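Probable ss-1,3-N-acetylglucosaminyltransferase (Staphylococcus aureus subsp. aureus N315, PDB 6H21) is probably a GT-A-fold glycosyltransferase of family 2, modelled with manganese and uridine-diphosphate-N-acetylglucosamine. Local coordinates at residues L120-N125 against S214-Y219; A246-I251 against G272-R277. One frame throughout, in Å; residues are numbered along the deposited sequence.

Interaction 1: residues L120-N125 against S214-Y219; sequences LEDLYN and SIKTDY
In the GT-A glycosyltransferase domain, helix 119-129 packs beside strand 213-216 of the mixed sheet, and Asp122 and Leu123 on the helix meet Lys216 and Tyr219 on the strand and the turn after it. The backbones come nearest at Leu123 and Lys216, whose CA atoms lie 6.8 Å apart, and the two segments bury 171 Å² between them. No hydrogen bond crosses, so the contact rests on packing and on charge proximity. Leu123 supplies the apolar part: its CD1 reaches the base of the lysine chain, 4.0 Å from Lys216 CG, with Lys216 CB only slightly farther. The lysine sets off with CG anti to the backbone N (chi1 -167°) and then bends at chi2 and chi4. This path carries CE past the helix backbone, 4.0 Å from Asp122 O, and brings the ammonium round to its own segment, where Lys216 NZ forms a salt bridge of 2.7 Å with Asp218 OD1, meeting it from above the carboxylate plane. Lys216 NZ and Asp122 OD2 stay 4.2 Å apart, beyond a salt bridge, although the opposite charges probably still attract. The carboxylate of Asp122 has its firmer partners outside both segments: OD1 is salt-bridged to Arg118 and OD2 hydrogen-bonded to the hydroxyl of Tyr221, which together probably restrict its rotation. Against Tyr219 it is inclined, carboxylate and ring planes 49° apart, and Asp122 OD2 approaches the ring obliquely, 4.0 Å from Tyr219 CE1.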
ATOM      1  N   LEU C 120      -6.495 -33.083  39.460  1.00 38.94           N
ATOM      2  CA  LEU C 120      -7.425 -32.396  40.358  1.00 39.23           C
ATOM      3  C   LEU C 120      -6.714 -32.036  41.670  1.00 40.24           C
ATOM      4  O   LEU C 120      -6.873 -30.930  42.162  1.00 40.30           O
ATOM      5  CB  LEU C 120      -8.663 -33.261  40.613  1.00 39.29           C
ATOM      6  CG  LEU C 120      -9.579 -33.533  39.416  1.00 38.89           C
ATOM      7  CD1 LEU C 120     -10.909 -34.093  39.894  1.00 38.99           C
ATOM      8  CD2 LEU C 120      -9.805 -32.280  38.577  1.00 38.65           C
ATOM      9  N   GLU C 121      -5.918 -32.971  42.204  1.00 41.36           N
ATOM     10  CA  GLU C 121      -5.253 -32.807  43.515  1.00 42.81           C
ATOM     11  C   GLU C 121      -4.232 -31.661  43.448  1.00 42.49           C
ATOM     12  O   GLU C 121      -4.277 -30.757  44.273  1.00 42.84           O
ATOM     13  CB  GLU C 121      -4.609 -34.123  43.967  1.00 44.46           C
ATOM     14  CG  GLU C 121      -3.895 -34.042  45.317  1.00 46.67           C
ATOM     15  CD  GLU C 121      -4.748 -34.113  46.583  1.00 48.42           C
ATOM     16  OE1 GLU C 121      -6.009 -34.046  46.487  1.00 49.33           O
ATOM     17  OE2 GLU C 121      -4.153 -34.261  47.682  1.00 50.62           O
ATOM     18  N   ASP C 122      -3.340 -31.692  42.455  1.00 41.87           N
ATOM     19  CA  ASP C 122      -2.257 -30.713  42.345  1.00 42.06           C
ATOM     20  C   ASP C 122      -2.796 -29.311  42.038  1.00 41.46           C
ATOM     21  O   ASP C 122      -2.332 -28.348  42.638  1.00 41.89           O
ATOM     22  CB  ASP C 122      -1.262 -31.096  41.259  1.00 41.93           C
ATOM     23  CG  ASP C 122      -0.309 -32.195  41.680  1.00 42.86           C
ATOM     24  OD1 ASP C 122      -0.584 -32.861  42.732  1.00 42.96           O
ATOM     25  OD2 ASP C 122       0.702 -32.371  40.953  1.00 43.08           O
ATOM     26  N   LEU C 123      -3.749 -29.205  41.104  1.00 40.25           N
ATOM     27  CA  LEU C 123      -4.301 -27.896  40.730  1.00 39.87           C
ATOM     28  C   LEU C 123      -5.098 -27.316  41.907  1.00 40.18           C
ATOM     29  O   LEU C 123      -4.946 -26.145  42.221  1.00 40.14           O
ATOM     30  CB  LEU C 123      -5.169 -28.017  39.473  1.00 38.88           C
ATOM     31  CG  LEU C 123      -4.442 -27.775  38.150  1.00 38.65           C
ATOM     32  CD1 LEU C 123      -3.130 -28.526  38.080  1.00 39.27           C
ATOM     33  CD2 LEU C 123      -5.328 -28.141  36.966  1.00 37.95           C
ATOM     34  N   TYR C 124      -5.935 -28.143  42.540  1.00 40.38           N
ATOM     35  CA  TYR C 124      -6.720 -27.701  43.689  1.00 41.29           C
ATOM     36  C   TYR C 124      -5.795 -27.248  44.828  1.00 42.33           C
ATOM     37  O   TYR C 124      -6.022 -26.198  45.410  1.00 42.72           O
ATOM     38  CB  TYR C 124      -7.666 -28.778  44.233  1.00 41.67           C
ATOM     39  CG  TYR C 124      -8.367 -28.340  45.500  1.00 42.68           C
ATOM     40  CD1 TYR C 124      -9.530 -27.589  45.458  1.00 42.73           C
ATOM     41  CD2 TYR C 124      -7.834 -28.624  46.750  1.00 44.07           C
ATOM     42  CE1 TYR C 124     -10.154 -27.145  46.616  1.00 43.94           C
ATOM     43  CE2 TYR C 124      -8.447 -28.194  47.918  1.00 45.02           C
ATOM     44  CZ  TYR C 124      -9.610 -27.446  47.853  1.00 44.98           C
ATOM     45  OH  TYR C 124     -10.230 -27.008  48.998  1.00 45.98           O
ATOM     46  N   ASN C 125      -4.796 -28.068  45.173  1.00 43.08           N
ATOM     47  CA  ASN C 125      -3.870 -27.745  46.294  1.00 44.57           C
ATOM     48  C   ASN C 125      -3.166 -26.405  46.016  1.00 44.99           C
ATOM     49  O   ASN C 125      -3.072 -25.552  46.902  1.00 45.86           O
ATOM     50  CB  ASN C 125      -2.856 -28.865  46.560  1.00 45.16           C
ATOM     51  CG  ASN C 125      -3.453 -30.080  47.243  1.00 45.32           C
ATOM     52  OD1 ASN C 125      -4.482 -29.994  47.911  1.00 45.37           O
ATOM     53  ND2 ASN C 125      -2.813 -31.223  47.078  1.00 45.44           N
ATOM     54  N   SER C 214      -3.280 -18.661  38.812  1.00 39.23           N
ATOM     55  CA  SER C 214      -2.110 -19.502  39.067  1.00 39.94           C
ATOM     56  C   SER C 214      -1.863 -20.437  37.875  1.00 39.03           C
ATOM     57  O   SER C 214      -2.799 -20.865  37.227  1.00 37.86           O
ATOM     58  CB  SER C 214      -2.287 -20.253  40.368  1.00 40.79           C
ATOM     59  OG  SER C 214      -2.482 -19.333  41.442  1.00 42.01           O
ATOM     60  N   ILE C 215      -0.587 -20.750  37.631  1.00 39.62           N
ATOM     61  CA  ILE C 215      -0.149 -21.582  36.517  1.00 39.31           C
ATOM     62  C   ILE C 215       0.709 -22.709  37.084  1.00 40.52           C
ATOM     63  O   ILE C 215       1.731 -22.447  37.742  1.00 41.36           O
ATOM     64  CB  ILE C 215       0.643 -20.759  35.478  1.00 39.21           C
ATOM     65  CG1 ILE C 215      -0.213 -19.652  34.849  1.00 38.27           C
ATOM     66  CG2 ILE C 215       1.261 -21.665  34.419  1.00 39.07           C
ATOM     67  CD1 ILE C 215       0.586 -18.525  34.249  1.00 38.49           C
ATOM     68  N   LYS C 216       0.305 -23.949  36.776  1.00 40.48           N
ATOM     69  CA  LYS C 216       0.938 -25.144  37.308  1.00 41.83           C
ATOM     70  C   LYS C 216       1.477 -25.971  36.128  1.00 41.76           C
ATOM     71  O   LYS C 216       0.752 -26.230  35.179  1.00 40.91           O
ATOM     72  CB  LYS C 216      -0.090 -25.848  38.204  1.00 41.96           C
ATOM     73  CG  LYS C 216       0.442 -26.940  39.110  1.00 43.34           C
ATOM     74  CD  LYS C 216       1.251 -26.452  40.284  1.00 44.95           C
ATOM     75  CE  LYS C 216       1.324 -27.460  41.414  1.00 46.07           C
ATOM     76  NZ  LYS C 216       2.325 -28.517  41.136  1.00 47.01           N
ATOM     77  N   THR C 217       2.752 -26.374  36.203  1.00 42.91           N
ATOM     78  CA  THR C 217       3.514 -26.855  35.037  1.00 43.42           C
ATOM     79  C   THR C 217       4.284 -28.162  35.309  1.00 44.65           C
ATOM     80  O   THR C 217       5.042 -28.608  34.444  1.00 45.08           O
ATOM     81  CB  THR C 217       4.511 -25.779  34.581  1.00 43.99           C
ATOM     82  OG1 THR C 217       5.478 -25.562  35.612  1.00 45.59           O
ATOM     83  CG2 THR C 217       3.851 -24.462  34.236  1.00 43.10           C
ATOM     84  N   ASP C 218       4.103 -28.777  36.483  1.00 45.42           N
ATOM     85  CA  ASP C 218       4.938 -29.910  36.911  1.00 47.11           C
ATOM     86  C   ASP C 218       4.713 -31.127  36.000  1.00 46.77           C
ATOM     87  O   ASP C 218       5.653 -31.860  35.708  1.00 47.40           O
ATOM     88  CB  ASP C 218       4.662 -30.293  38.367  1.00 48.15           C
ATOM     89  CG  ASP C 218       5.056 -29.211  39.356  1.00 49.40           C
ATOM     90  OD1 ASP C 218       4.385 -28.153  39.368  1.00 48.82           O
ATOM     91  OD2 ASP C 218       6.039 -29.432  40.099  1.00 52.36           O
ATOM     92  N   TYR C 219       3.462 -31.327  35.562  1.00 45.28           N
ATOM     93  CA  TYR C 219       3.101 -32.396  34.617  1.00 44.98           C
ATOM     94  C   TYR C 219       2.274 -31.798  33.478  1.00 43.77           C
ATOM     95  O   TYR C 219       1.832 -30.644  33.553  1.00 43.08           O
ATOM     96  CB  TYR C 219       2.303 -33.496  35.320  1.00 44.90           C
ATOM     97  CG  TYR C 219       3.022 -34.124  36.488  1.00 46.06           C
ATOM     98  CD1 TYR C 219       2.970 -33.538  37.740  1.00 46.32           C
ATOM     99  CD2 TYR C 219       3.782 -35.274  36.339  1.00 47.13           C
ATOM    100  CE1 TYR C 219       3.645 -34.079  38.819  1.00 47.46           C
ATOM    101  CE2 TYR C 219       4.471 -35.828  37.408  1.00 48.11           C
ATOM    102  CZ  TYR C 219       4.404 -35.222  38.650  1.00 48.29           C
ATOM    103  OH  TYR C 219       5.054 -35.727  39.731  1.00 49.73           O
TER

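Interaction 2: residues A246-I251 against G272-R277; sequences ATINEI and GKYTTR
Tyr274 of helix 264-281 reaches across to Ile248 and Ile251 of helix 242-256, a helix-helix contact in the TarS linker family region. The CH-pi component is nearly ideal in geometry: Ile251 CG2 stands 3.8 Å from the centroid of the Tyr274 ring and 3° off its normal, and its almost equal distances to the ring carbons confirm the centring. With CG anti to the backbone N (chi1 -177°), the tyrosine extends toward the other helix, and chi2 of 79° turns this face to the methyl.

Van der Waals contacts gather at the far end of the ring. Ile251 CD1 lies 3.5 Å from Tyr274 OH, and Ile248 CD1 lies 3.6 Å from the same oxygen, so two methyls rest against one hydroxyl. Ile248 CG2 adds a looser apolar approach, 4.4 Å from Tyr274 CE2. Both isoleucine side chains run at about a right angle to the tyrosine.

The polar component lies beyond the two segments, where the buried Tyr274 OH hydrogen-bonds to Gln200 OE1. Gln200 belongs to helix 198-207, which also meets Ile251 through Leu201, while Ile248 touches Thr307 of helix 294-308; the pair thus borders on both helices.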
ATOM      1  N   ALA C 246     -20.202 -10.515  16.893  1.00 33.63           N
ATOM      2  CA  ALA C 246     -21.024 -10.166  18.084  1.00 34.16           C
ATOM      3  C   ALA C 246     -20.374 -10.724  19.363  1.00 33.94           C
ATOM      4  O   ALA C 246     -20.454 -10.106  20.417  1.00 34.44           O
ATOM      5  CB  ALA C 246     -22.441 -10.668  17.928  1.00 35.44           C
ATOM      6  N   THR C 247     -19.729 -11.891  19.273  1.00 33.56           N
ATOM      7  CA  THR C 247     -19.045 -12.488  20.405  1.00 33.42           C
ATOM      8  C   THR C 247     -17.793 -11.670  20.750  1.00 32.41           C
ATOM      9  O   THR C 247     -17.551 -11.365  21.922  1.00 32.07           O
ATOM     10  CB  THR C 247     -18.738 -13.967  20.158  1.00 33.60           C
ATOM     11  OG1 THR C 247     -20.003 -14.612  19.985  1.00 35.20           O
ATOM     12  CG2 THR C 247     -18.017 -14.618  21.311  1.00 33.53           C
ATOM     13  N   ILE C 248     -17.033 -11.288  19.720  1.00 31.63           N
ATOM     14  CA  ILE C 248     -15.831 -10.468  19.911  1.00 31.13           C
ATOM     15  C   ILE C 248     -16.231  -9.140  20.574  1.00 31.36           C
ATOM     16  O   ILE C 248     -15.557  -8.671  21.486  1.00 31.52           O
ATOM     17  CB  ILE C 248     -15.075 -10.245  18.584  1.00 30.46           C
ATOM     18  CG1 ILE C 248     -14.670 -11.554  17.902  1.00 30.46           C
ATOM     19  CG2 ILE C 248     -13.880  -9.327  18.791  1.00 29.92           C
ATOM     20  CD1 ILE C 248     -13.816 -12.452  18.744  1.00 30.52           C
ATOM     21  N   ASN C 249     -17.322  -8.539  20.117  1.00 31.99           N
ATOM     22  CA  ASN C 249     -17.847  -7.320  20.717  1.00 32.84           C
ATOM     23  C   ASN C 249     -18.017  -7.500  22.240  1.00 33.34           C
ATOM     24  O   ASN C 249     -17.690  -6.617  22.991  1.00 33.01           O
ATOM     25  CB  ASN C 249     -19.141  -6.859  20.039  1.00 34.01           C
ATOM     26  CG  ASN C 249     -19.641  -5.540  20.587  1.00 35.06           C
ATOM     27  OD1 ASN C 249     -20.743  -5.456  21.139  1.00 37.92           O
ATOM     28  ND2 ASN C 249     -18.796  -4.529  20.548  1.00 34.88           N
ATOM     29  N   GLU C 250     -18.498  -8.660  22.688  1.00 33.88           N
ATOM     30  CA  GLU C 250     -18.760  -8.910  24.105  1.00 34.95           C
ATOM     31  C   GLU C 250     -17.450  -9.037  24.890  1.00 33.68           C
ATOM     32  O   GLU C 250     -17.401  -8.675  26.062  1.00 33.70           O
ATOM     33  CB  GLU C 250     -19.655 -10.145  24.284  1.00 36.85           C
ATOM     34  CG  GLU C 250     -21.048  -9.973  23.693  1.00 39.00           C
ATOM     35  CD  GLU C 250     -21.942  -8.944  24.373  1.00 41.81           C
ATOM     36  OE1 GLU C 250     -21.873  -8.830  25.619  1.00 44.92           O
ATOM     37  OE2 GLU C 250     -22.724  -8.253  23.654  1.00 45.31           O
ATOM     38  N   ILE C 251     -16.386  -9.518  24.231  1.00 32.49           N
ATOM     39  CA  ILE C 251     -15.069  -9.612  24.858  1.00 31.91           C
ATOM     40  C   ILE C 251     -14.573  -8.201  25.214  1.00 31.85           C
ATOM     41  O   ILE C 251     -14.171  -7.940  26.360  1.00 31.76           O
ATOM     42  CB  ILE C 251     -14.098 -10.393  23.960  1.00 31.30           C
ATOM     43  CG1 ILE C 251     -14.426 -11.892  24.007  1.00 31.54           C
ATOM     44  CG2 ILE C 251     -12.647 -10.104  24.320  1.00 30.94           C
ATOM     45  CD1 ILE C 251     -13.794 -12.680  22.893  1.00 31.20           C
ATOM     46  N   GLY C 272      -6.003  -3.499  23.684  1.00 30.51           N
ATOM     47  CA  GLY C 272      -4.944  -3.522  22.669  1.00 30.36           C
ATOM     48  C   GLY C 272      -4.237  -4.869  22.589  1.00 30.55           C
ATOM     49  O   GLY C 272      -3.901  -5.372  21.499  1.00 30.03           O
ATOM     50  N   LYS C 273      -3.958  -5.462  23.751  1.00 31.49           N
ATOM     51  CA  LYS C 273      -3.346  -6.779  23.783  1.00 31.95           C
ATOM     52  C   LYS C 273      -4.296  -7.822  23.188  1.00 30.97           C
ATOM     53  O   LYS C 273      -3.845  -8.757  22.501  1.00 30.50           O
ATOM     54  CB  LYS C 273      -2.923  -7.128  25.208  1.00 33.69           C
ATOM     55  CG  LYS C 273      -1.807  -6.237  25.747  1.00 35.42           C
ATOM     56  CD  LYS C 273      -0.508  -6.348  24.975  1.00 36.77           C
ATOM     57  CE  LYS C 273       0.413  -5.178  25.265  1.00 38.80           C
ATOM     58  NZ  LYS C 273       1.755  -5.391  24.672  1.00 40.92           N
ATOM     59  N   TYR C 274      -5.603  -7.665  23.421  1.00 30.44           N
ATOM     60  CA  TYR C 274      -6.568  -8.616  22.858  1.00 29.89           C
ATOM     61  C   TYR C 274      -6.615  -8.436  21.331  1.00 29.23           C
ATOM     62  O   TYR C 274      -6.672  -9.421  20.586  1.00 28.88           O
ATOM     63  CB  TYR C 274      -7.973  -8.527  23.473  1.00 30.08           C
ATOM     64  CG  TYR C 274      -8.846  -9.594  22.874  1.00 29.95           C
ATOM     65  CD1 TYR C 274      -8.761 -10.903  23.312  1.00 30.28           C
ATOM     66  CD2 TYR C 274      -9.607  -9.337  21.751  1.00 29.64           C
ATOM     67  CE1 TYR C 274      -9.473 -11.924  22.696  1.00 30.35           C
ATOM     68  CE2 TYR C 274     -10.290 -10.354  21.099  1.00 29.90           C
ATOM     69  CZ  TYR C 274     -10.232 -11.653  21.572  1.00 30.15           C
ATOM     70  OH  TYR C 274     -10.912 -12.654  20.925  1.00 30.36           O
ATOM     71  N   THR C 275      -6.611  -7.181  20.875  1.00 28.87           N
ATOM     72  CA  THR C 275      -6.624  -6.882  19.448  1.00 28.45           C
ATOM     73  C   THR C 275      -5.430  -7.573  18.766  1.00 28.55           C
ATOM     74  O   THR C 275      -5.578  -8.154  17.701  1.00 28.31           O
ATOM     75  CB  THR C 275      -6.666  -5.370  19.182  1.00 28.26           C
ATOM     76  OG1 THR C 275      -7.874  -4.816  19.715  1.00 28.20           O
ATOM     77  CG2 THR C 275      -6.587  -5.067  17.700  1.00 27.86           C
ATOM     78  N   THR C 276      -4.251  -7.503  19.392  1.00 29.13           N
ATOM     79  CA  THR C 276      -3.046  -8.157  18.896  1.00 29.67           C
ATOM     80  C   THR C 276      -3.292  -9.664  18.767  1.00 29.87           C
ATOM     81  O   THR C 276      -3.023 -10.254  17.728  1.00 29.66           O
ATOM     82  CB  THR C 276      -1.824  -7.866  19.780  1.00 30.41           C
ATOM     83  OG1 THR C 276      -1.647  -6.450  19.857  1.00 30.59           O
ATOM     84  CG2 THR C 276      -0.547  -8.505  19.272  1.00 30.97           C
ATOM     85  N   ARG C 277      -3.818 -10.276  19.830  1.00 30.24           N
ATOM     86  CA  ARG C 277      -4.145 -11.698  19.814  1.00 30.68           C
ATOM     87  C   ARG C 277      -5.111 -12.010  18.658  1.00 30.05           C
ATOM     88  O   ARG C 277      -4.951 -13.026  17.969  1.00 30.09           O
ATOM     89  CB  ARG C 277      -4.732 -12.126  21.165  1.00 31.49           C
ATOM     90  CG  ARG C 277      -5.191 -13.576  21.216  1.00 32.51           C
ATOM     91  CD  ARG C 277      -6.680 -13.712  20.988  1.00 33.30           C
ATOM     92  NE  ARG C 277      -6.989 -15.045  20.480  1.00 35.05           N
ATOM     93  CZ  ARG C 277      -7.958 -15.314  19.611  1.00 35.65           C
ATOM     94  NH1 ARG C 277      -8.057 -16.539  19.119  1.00 37.66           N
ATOM     95  NH2 ARG C 277      -8.802 -14.360  19.224  1.00 35.01           N
TER

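From the N terminus, the chain first lays down the parallel strands 22-28 and 52-58, then reaches helix 119-129. Interaction 1 closes a loop of 88 intervening residues, which includes strands 134-142 and 177-179 and helix 198-207, and ties helix 119-129 to strand 213-216. Only afterwards does interaction 2 open, joining helices 242-256 and 264-281 across 20 residues. The two loops therefore follow in series, neither nesting nor crossing. Their centres are 28 Å apart on opposite sides of the chain's centre, with nearest atoms about 15 Å apart. Helix 198-207, within the first loop, touches the second contact through Gln200 and Leu201.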